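Local coordinates for protein glycerophosphoryl diester phosphodiesterase (Parabacteroides distasonis, PDB 3MZ2) that probably hydrolyses glycerophosphodiesters as a TIM-barrel phosphodiesterase, at residues 163-168 with 183-188; 233-238 with 263-268. All coordinates share one frame; numbering follows the deposited sequence.

Both contacts join neighbouring parallel strands at their C-terminal ends, and each closes a beta-alpha-beta unit of the same curled sheet, the barrel of this TIM-barrel family. Interaction 1 comes first along the chain, pairing strand 160-164 with strand 182-185, which are connected through helix 167-176; interaction 2 follows in series, pairing strand 231-234 with strand 262-265, connected through helix 245-257. Strand 205-210 lies between them, hydrogen-bonded to strand 182-185 and to strand 231-234. The contact centres are 18 Å apart, and their nearest atoms come within about 5 Å without touching. In TIM barrels these strand ends carry the active site, so both contacts probably shape its surroundings.

Interaction 1: residues 163-168 with 183-188; sequences TVHDGA and EAFVKT
The rings of His165 and Phe185 form a T-shaped pair: the imidazole turns its edge, led by CD2, onto one face of the phenyl ring. The planes meet at 70° and the centroids lie 4.4 Å apart, with His165 CD2 about 3.4 Å above the centre of the Phe185 ring. Obliquely to that ring, Thr163 CG2 approaches Phe185 CE1 at 3.5 Å; this methyl stands anti to its own backbone N, as chi1 of -59° at OG1 requires. Tyr208, on strand 205-210, makes a further edge-to-face pair with Phe185.

The backbones pair as parallel strands, Thr163 with Glu183 and Val164 with Ala184. Val164 N donates to Glu183 O at 2.9 Å, and Phe185 N to Val164 O at 3.0 Å, both nearly straight. Alternation along the strands puts Thr163 and Glu183 side by side on one face of the sheet, while Val164 CG2 meets Ala184 CB at 3.9 Å on the other, where Ala184 also touches Tyr195 of helix 189-197. Just past the last bridge a water donates to His165 O and to Phe185 O, the latter at 3.2 Å, and the chains diverge after these residues. With an alanine at Phe185 the ring surface facing the imidazole edge is gone, which would probably leave His165 freer to turn and Thr163 CG2 without its aromatic neighbour.

The chemistry thus changes along the contact: backbone bonds fix the strand register within the beta-alpha-beta unit, and beyond them aromatic packing and a bridging water take over. Because the imidazole meets the phenyl face through its edge, a polarised C-H would lie over the ring's electron-rich face, which is likely to favour this orientation.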
ATOM      1  N   THR A 163      -3.872  10.896   4.855  1.00 11.42           N
ATOM      2  CA  THR A 163      -2.461  10.695   4.585  1.00 12.33           C
ATOM      3  C   THR A 163      -2.311  10.480   3.098  1.00 12.77           C
ATOM      4  O   THR A 163      -3.019   9.661   2.510  1.00 11.65           O
ATOM      5  CB  THR A 163      -1.889   9.474   5.336  1.00 13.17           C
ATOM      6  OG1 THR A 163      -2.067   9.674   6.728  1.00 14.32           O
ATOM      7  CG2 THR A 163      -0.357   9.347   5.026  1.00 14.51           C
ATOM      8  N   VAL A 164      -1.374  11.229   2.506  1.00 12.16           N
ATOM      9  CA  VAL A 164      -1.076  11.138   1.068  1.00 12.57           C
ATOM     10  C   VAL A 164       0.418  10.993   0.899  1.00 12.12           C
ATOM     11  O   VAL A 164       1.207  11.608   1.671  1.00 12.50           O
ATOM     12  CB  VAL A 164      -1.584  12.386   0.290  1.00 12.24           C
ATOM     13  CG1 VAL A 164      -3.150  12.411   0.286  1.00 11.46           C
ATOM     14  CG2 VAL A 164      -1.000  13.697   0.818  1.00 12.58           C
ATOM     15  N   HIS A 165       0.792  10.138  -0.050  1.00 12.74           N
ATOM     16  CA  HIS A 165       2.192   9.813  -0.247  1.00 13.85           C
ATOM     17  C   HIS A 165       2.888  10.684  -1.306  1.00 14.03           C
ATOM     18  O   HIS A 165       4.108  10.701  -1.390  1.00 13.62           O
ATOM     19  CB  HIS A 165       2.362   8.336  -0.572  1.00 15.13           C
ATOM     20  CG  HIS A 165       1.944   7.422   0.527  1.00 20.56           C
ATOM     21  ND1 HIS A 165       1.369   6.189   0.288  1.00 28.40           N
ATOM     22  CD2 HIS A 165       1.961   7.576   1.873  1.00 24.90           C
ATOM     23  CE1 HIS A 165       1.094   5.609   1.447  1.00 28.63           C
ATOM     24  NE2 HIS A 165       1.451   6.427   2.422  1.00 26.66           N
ATOM     25  N   ASP A 166       2.128  11.389  -2.116  1.00 14.13           N
ATOM     26  CA  ASP A 166       2.710  12.231  -3.166  0.50 13.75           C
ATOM     27  C   ASP A 166       1.695  13.264  -3.614  1.00 13.70           C
ATOM     28  O   ASP A 166       0.528  13.271  -3.164  1.00 12.06           O
ATOM     29  CB  ASP A 166       3.244  11.392  -4.360  0.50 14.23           C
ATOM     30  CG  ASP A 166       2.138  10.820  -5.239  0.50 15.44           C
ATOM     31  OD1 ASP A 166       0.972  10.805  -4.806  0.50 16.24           O
ATOM     32  OD2 ASP A 166       2.450  10.373  -6.367  0.50 18.38           O
ATOM     33  N   GLY A 167       2.127  14.162  -4.485  1.00 13.34           N
ATOM     34  CA  GLY A 167       1.240  15.250  -4.875  1.00 13.51           C
ATOM     35  C   GLY A 167       0.060  14.844  -5.729  1.00 12.60           C
ATOM     36  O   GLY A 167      -0.977  15.486  -5.705  1.00 12.87           O
ATOM     37  N   ALA A 168       0.244  13.842  -6.583  1.00 13.94           N
ATOM     38  CA  ALA A 168      -0.865  13.345  -7.407  1.00 14.53           C
ATOM     39  C   ALA A 168      -2.009  12.755  -6.566  1.00 14.29           C
ATOM     40  O   ALA A 168      -3.164  12.958  -6.913  1.00 13.60           O
ATOM     41  CB  ALA A 168      -0.361  12.336  -8.400  1.00 13.66           C
ATOM     42  N   GLU A 183      -2.015  14.930   5.802  1.00 10.79           N
ATOM     43  CA  GLU A 183      -0.665  14.560   6.249  1.00 10.19           C
ATOM     44  C   GLU A 183       0.064  14.092   4.969  1.00 11.49           C
ATOM     45  O   GLU A 183      -0.310  13.111   4.380  1.00 12.12           O
ATOM     46  CB  GLU A 183      -0.683  13.441   7.294  1.00 11.32           C
ATOM     47  CG  GLU A 183       0.739  13.025   7.634  1.00 12.08           C
ATOM     48  CD  GLU A 183       0.836  11.854   8.552  1.00 14.80           C
ATOM     49  OE1 GLU A 183       0.283  11.944   9.680  1.00 14.41           O
ATOM     50  OE2 GLU A 183       1.541  10.904   8.150  1.00 15.85           O
ATOM     51  N   ALA A 184       1.025  14.862   4.515  1.00 11.04           N
ATOM     52  CA  ALA A 184       1.741  14.571   3.270  1.00 11.49           C
ATOM     53  C   ALA A 184       3.141  14.048   3.545  1.00 12.11           C
ATOM     54  O   ALA A 184       3.845  14.596   4.352  1.00 11.91           O
ATOM     55  CB  ALA A 184       1.812  15.852   2.409  1.00 11.77           C
ATOM     56  N   PHE A 185       3.549  12.965   2.875  1.00 10.85           N
ATOM     57  CA  PHE A 185       4.928  12.522   2.913  1.00 11.91           C
ATOM     58  C   PHE A 185       5.795  13.526   2.178  1.00 11.74           C
ATOM     59  O   PHE A 185       5.608  13.773   0.968  1.00 12.47           O
ATOM     60  CB  PHE A 185       5.063  11.137   2.275  1.00 10.80           C
ATOM     61  CG  PHE A 185       4.655   9.986   3.177  1.00 14.33           C
ATOM     62  CD1 PHE A 185       3.485  10.059   3.906  1.00 13.69           C
ATOM     63  CD2 PHE A 185       5.399   8.820   3.231  1.00 17.14           C
ATOM     64  CE1 PHE A 185       3.121   9.040   4.778  1.00 21.07           C
ATOM     65  CE2 PHE A 185       5.009   7.757   4.082  1.00 18.29           C
ATOM     66  CZ  PHE A 185       3.857   7.883   4.843  1.00 19.39           C
ATOM     67  N   VAL A 186       6.757  14.106   2.880  1.00 12.50           N
ATOM     68  CA  VAL A 186       7.626  15.112   2.266  1.00 12.80           C
ATOM     69  C   VAL A 186       9.025  14.874   2.767  1.00 14.50           C
ATOM     70  O   VAL A 186       9.471  15.531   3.686  1.00 14.78           O
ATOM     71  CB  VAL A 186       7.211  16.612   2.563  1.00 13.25           C
ATOM     72  CG1 VAL A 186       7.901  17.509   1.538  1.00 15.32           C
ATOM     73  CG2 VAL A 186       5.744  16.821   2.528  1.00 12.81           C
ATOM     74  N   LYS A 187       9.715  13.904   2.170  1.00 15.65           N
ATOM     75  CA  LYS A 187      10.989  13.452   2.741  1.00 17.60           C
ATOM     76  C   LYS A 187      12.222  14.075   2.080  1.00 17.31           C
ATOM     77  O   LYS A 187      13.324  13.966   2.601  1.00 18.96           O
ATOM     78  CB  LYS A 187      11.072  11.936   2.645  1.00 17.32           C
ATOM     79  CG  LYS A 187       9.954  11.226   3.381  1.00 20.88           C
ATOM     80  CD  LYS A 187       9.878   9.793   3.064  1.00 20.00           C
ATOM     81  CE  LYS A 187      10.562   8.910   4.033  1.00 27.31           C
ATOM     82  NZ  LYS A 187      10.772   7.547   3.418  1.00 30.62           N
ATOM     83  N   THR A 188      12.010  14.721   0.932  1.00 17.59           N
ATOM     84  CA  THR A 188      13.063  15.293   0.092  1.00 18.62           C
ATOM     85  C   THR A 188      12.666  16.631  -0.555  1.00 18.12           C
ATOM     86  O   THR A 188      11.510  17.007  -0.569  1.00 17.43           O
ATOM     87  CB  THR A 188      13.402  14.347  -1.050  1.00 19.02           C
ATOM     88  OG1 THR A 188      12.243  14.235  -1.888  1.00 18.96           O
ATOM     89  CG2 THR A 188      13.807  12.919  -0.533  1.00 21.16           C
TER
HETATM   90  O   HOH W   1       6.509  12.166  -1.689  1.00 17.68           O

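Interaction 2: residues 233-238 with 263-268; sequences ISTAPS and IESDRP. With SO4 (sulfate ion), chain F.
Two anti torsions bring Ser234 and Glu264 together: OG of Ser234 stands anti to its backbone N (chi1 176°), and CG of Glu264 likewise (chi1 -180°), the glutamate chain running on extended. Ser234 OG consequently donates to Glu264 OE1 at 2.9 Å, using the carboxylate's anti lone pair. The same hydroxyl accepts a weak bond from Ala236 N, so it links the glutamate to the turn that follows strand 231-234.

The bridge lies alongside parallel pairing of Ile233 with Ile263 and of Ser234 with Glu264. Glu264 N donates to Ile233 O, tilted 19° from the carbonyl plane, whereas Thr235 N reaches Glu264 O at 2.8 Å. Thr235 OG1 comes to 3.3 Å from Ser265 CB, and both residues' hydroxyls are hydrogen-bonded to Asp240 OD1. Ser265 OG also accepts from Arg267 N at 2.9 Å, closing an ST turn right before helix 268-275.

Beyond the strands, Ala236 CB lies 3.7 Å from Asp266 OD2, and a water lies within hydrogen-bonding distance of that oxygen and of Ala236 O. Asp266 OD1 bonds to His37. Arg267 NH2 meets sulfate O2 at 2.9 Å, in plane at the guanidinium edge; Lys241 also binds this ion, and Arg267 has a salt bridge to Glu270.

Glu264 therefore joins the strands through its N, its carbonyl and its carboxylate, while Asp240 OD1 takes the hydroxyls of Thr235 and Ser265 at the strand ends. Arg267 and Lys241 make a spot that probably favours anions, here filled by a sulfate probably from the crystallisation liquor; a second sulfate lies near Asp266.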
ATOM      1  N   ILE A 233       8.270  13.780  12.672  1.00 11.75           N
ATOM      2  CA  ILE A 233       9.053  12.535  12.675  1.00 11.46           C
ATOM      3  C   ILE A 233       8.252  11.400  13.285  1.00 12.07           C
ATOM      4  O   ILE A 233       7.602  11.570  14.297  1.00 11.63           O
ATOM      5  CB  ILE A 233      10.370  12.718  13.518  1.00 12.27           C
ATOM      6  CG1 ILE A 233      11.347  13.659  12.796  1.00 12.46           C
ATOM      7  CG2 ILE A 233      10.989  11.403  13.899  1.00 11.93           C
ATOM      8  CD1 ILE A 233      12.043  13.014  11.577  1.00 12.51           C
ATOM      9  N   SER A 234       8.316  10.215  12.666  1.00 11.13           N
ATOM     10  CA  SER A 234       7.708   9.040  13.243  1.00 11.75           C
ATOM     11  C   SER A 234       8.812   8.241  13.886  1.00 12.75           C
ATOM     12  O   SER A 234       9.760   7.824  13.207  1.00 13.30           O
ATOM     13  CB  SER A 234       7.055   8.160  12.215  1.00 11.51           C
ATOM     14  OG  SER A 234       6.555   6.981  12.875  1.00 13.63           O
ATOM     15  N   THR A 235       8.679   8.029  15.191  1.00 11.83           N
ATOM     16  CA  THR A 235       9.611   7.239  15.966  1.00 11.52           C
ATOM     17  C   THR A 235       9.225   5.748  16.011  1.00 11.74           C
ATOM     18  O   THR A 235       9.934   4.930  16.612  1.00 12.32           O
ATOM     19  CB  THR A 235       9.759   7.789  17.393  1.00 11.34           C
ATOM     20  OG1 THR A 235       8.492   7.873  18.028  1.00 10.46           O
ATOM     21  CG2 THR A 235      10.432   9.190  17.357  1.00 12.52           C
ATOM     22  N   ALA A 236       8.122   5.384  15.356  1.00 10.72           N
ATOM     23  CA  ALA A 236       7.641   4.004  15.451  1.00 11.91           C
ATOM     24  C   ALA A 236       8.699   2.995  14.999  1.00 12.06           C
ATOM     25  O   ALA A 236       8.942   2.016  15.675  1.00 14.89           O
ATOM     26  CB  ALA A 236       6.271   3.821  14.685  1.00 10.98           C
ATOM     27  N   PRO A 237       9.363   3.241  13.870  1.00 14.29           N
ATOM     28  CA  PRO A 237      10.390   2.249  13.460  1.00 15.89           C
ATOM     29  C   PRO A 237      11.751   2.468  14.075  1.00 15.83           C
ATOM     30  O   PRO A 237      12.688   1.622  13.958  1.00 16.76           O
ATOM     31  CB  PRO A 237      10.460   2.447  11.924  1.00 15.91           C
ATOM     32  CG  PRO A 237       9.903   3.736  11.641  1.00 17.01           C
ATOM     33  CD  PRO A 237       9.114   4.254  12.841  1.00 14.91           C
ATOM     34  N   SER A 238      11.895   3.617  14.716  1.00 13.60           N
ATOM     35  CA  SER A 238      13.227   4.086  15.113  1.00 14.28           C
ATOM     36  C   SER A 238      13.295   4.215  16.639  1.00 13.91           C
ATOM     37  O   SER A 238      13.482   3.202  17.334  1.00 14.92           O
ATOM     38  CB  SER A 238      13.552   5.382  14.378  1.00 14.02           C
ATOM     39  OG  SER A 238      12.476   6.337  14.509  1.00 15.17           O
ATOM     40  N   ILE A 263       5.913  14.685  16.984  1.00 10.77           N
ATOM     41  CA  ILE A 263       6.391  13.286  17.072  1.00 10.58           C
ATOM     42  C   ILE A 263       5.211  12.336  16.948  1.00 11.76           C
ATOM     43  O   ILE A 263       4.232  12.441  17.751  1.00 11.99           O
ATOM     44  CB  ILE A 263       7.118  13.030  18.384  1.00 11.05           C
ATOM     45  CG1 ILE A 263       8.437  13.791  18.360  1.00 14.55           C
ATOM     46  CG2 ILE A 263       7.393  11.531  18.548  1.00 11.78           C
ATOM     47  CD1 ILE A 263       9.141  13.859  19.746  1.00 13.46           C
ATOM     48  N   GLU A 264       5.243  11.467  15.945  1.00 10.02           N
ATOM     49  CA  GLU A 264       4.322  10.327  15.854  1.00 11.39           C
ATOM     50  C   GLU A 264       4.980   9.092  16.449  1.00 11.15           C
ATOM     51  O   GLU A 264       6.086   8.719  16.051  1.00 10.28           O
ATOM     52  CB  GLU A 264       3.920  10.026  14.415  1.00 12.14           C
ATOM     53  CG  GLU A 264       2.963   8.850  14.281  1.00 14.61           C
ATOM     54  CD  GLU A 264       2.850   8.368  12.852  1.00 15.54           C
ATOM     55  OE1 GLU A 264       3.828   7.811  12.305  1.00 20.67           O
ATOM     56  OE2 GLU A 264       1.804   8.565  12.275  1.00 18.52           O
ATOM     57  N   SER A 265       4.283   8.446  17.384  1.00 11.17           N
ATOM     58  CA  SER A 265       4.871   7.394  18.196  1.00 10.82           C
ATOM     59  C   SER A 265       3.881   6.335  18.584  1.00 10.56           C
ATOM     60  O   SER A 265       2.672   6.646  18.802  1.00  9.90           O
ATOM     61  CB  SER A 265       5.503   8.044  19.448  1.00 10.89           C
ATOM     62  OG  SER A 265       6.051   7.125  20.365  1.00 11.51           O
ATOM     63  N   ASP A 266       4.366   5.095  18.737  1.00 11.23           N
ATOM     64  CA  ASP A 266       3.577   4.023  19.326  1.00 11.61           C
ATOM     65  C   ASP A 266       3.463   4.232  20.844  1.00 12.11           C
ATOM     66  O   ASP A 266       2.667   3.572  21.469  1.00 12.00           O
ATOM     67  CB  ASP A 266       4.186   2.633  19.058  1.00 11.27           C
ATOM     68  CG  ASP A 266       3.999   2.164  17.630  1.00 14.07           C
ATOM     69  OD1 ASP A 266       2.971   2.506  17.041  1.00 16.26           O
ATOM     70  OD2 ASP A 266       4.895   1.454  17.106  1.00 13.32           O
ATOM     71  N   ARG A 267       4.279   5.145  21.398  1.00 11.75           N
ATOM     72  CA  ARG A 267       4.372   5.403  22.814  1.00 12.38           C
ATOM     73  C   ARG A 267       4.081   6.864  23.157  1.00 13.16           C
ATOM     74  O   ARG A 267       4.886   7.512  23.798  1.00 12.66           O
ATOM     75  CB  ARG A 267       5.766   5.044  23.312  1.00 12.54           C
ATOM     76  CG  ARG A 267       6.238   3.622  23.014  1.00 14.37           C
ATOM     77  CD  ARG A 267       7.679   3.454  23.491  1.00 15.60           C
ATOM     78  NE  ARG A 267       8.224   2.128  23.186  1.00 15.96           N
ATOM     79  CZ  ARG A 267       8.062   1.039  23.941  1.00 18.81           C
ATOM     80  NH1 ARG A 267       7.376   1.098  25.071  1.00 21.26           N
ATOM     81  NH2 ARG A 267       8.617  -0.118  23.575  1.00 23.78           N
ATOM     82  N   PRO A 268       2.918   7.379  22.728  1.00 12.50           N
ATOM     83  CA  PRO A 268       2.647   8.822  22.903  1.00 11.81           C
ATOM     84  C   PRO A 268       2.691   9.350  24.344  1.00 12.94           C
ATOM     85  O   PRO A 268       2.989  10.529  24.577  1.00 13.68           O
ATOM     86  CB  PRO A 268       1.249   8.974  22.313  1.00 10.97           C
ATOM     87  CG  PRO A 268       0.632   7.586  22.426  1.00 10.90           C
ATOM     88  CD  PRO A 268       1.758   6.664  22.151  1.00 11.97           C
TER
HETATM   89  S   SO4 F   8       9.255  -2.578  20.787  1.00 69.78           S
HETATM   90  O1  SO4 F   8       8.795  -3.278  21.989  1.00 70.21           O
HETATM   91  O2  SO4 F   8       9.633  -1.205  21.128  1.00 69.41           O
HETATM   92  O3  SO4 F   8      10.412  -3.274  20.224  1.00 70.26           O
HETATM   93  O4  SO4 F   8       8.187  -2.584  19.788  1.00 70.19           O
HETATM   94  O   HOH W   2       7.401   0.673  17.566  1.00 15.28           O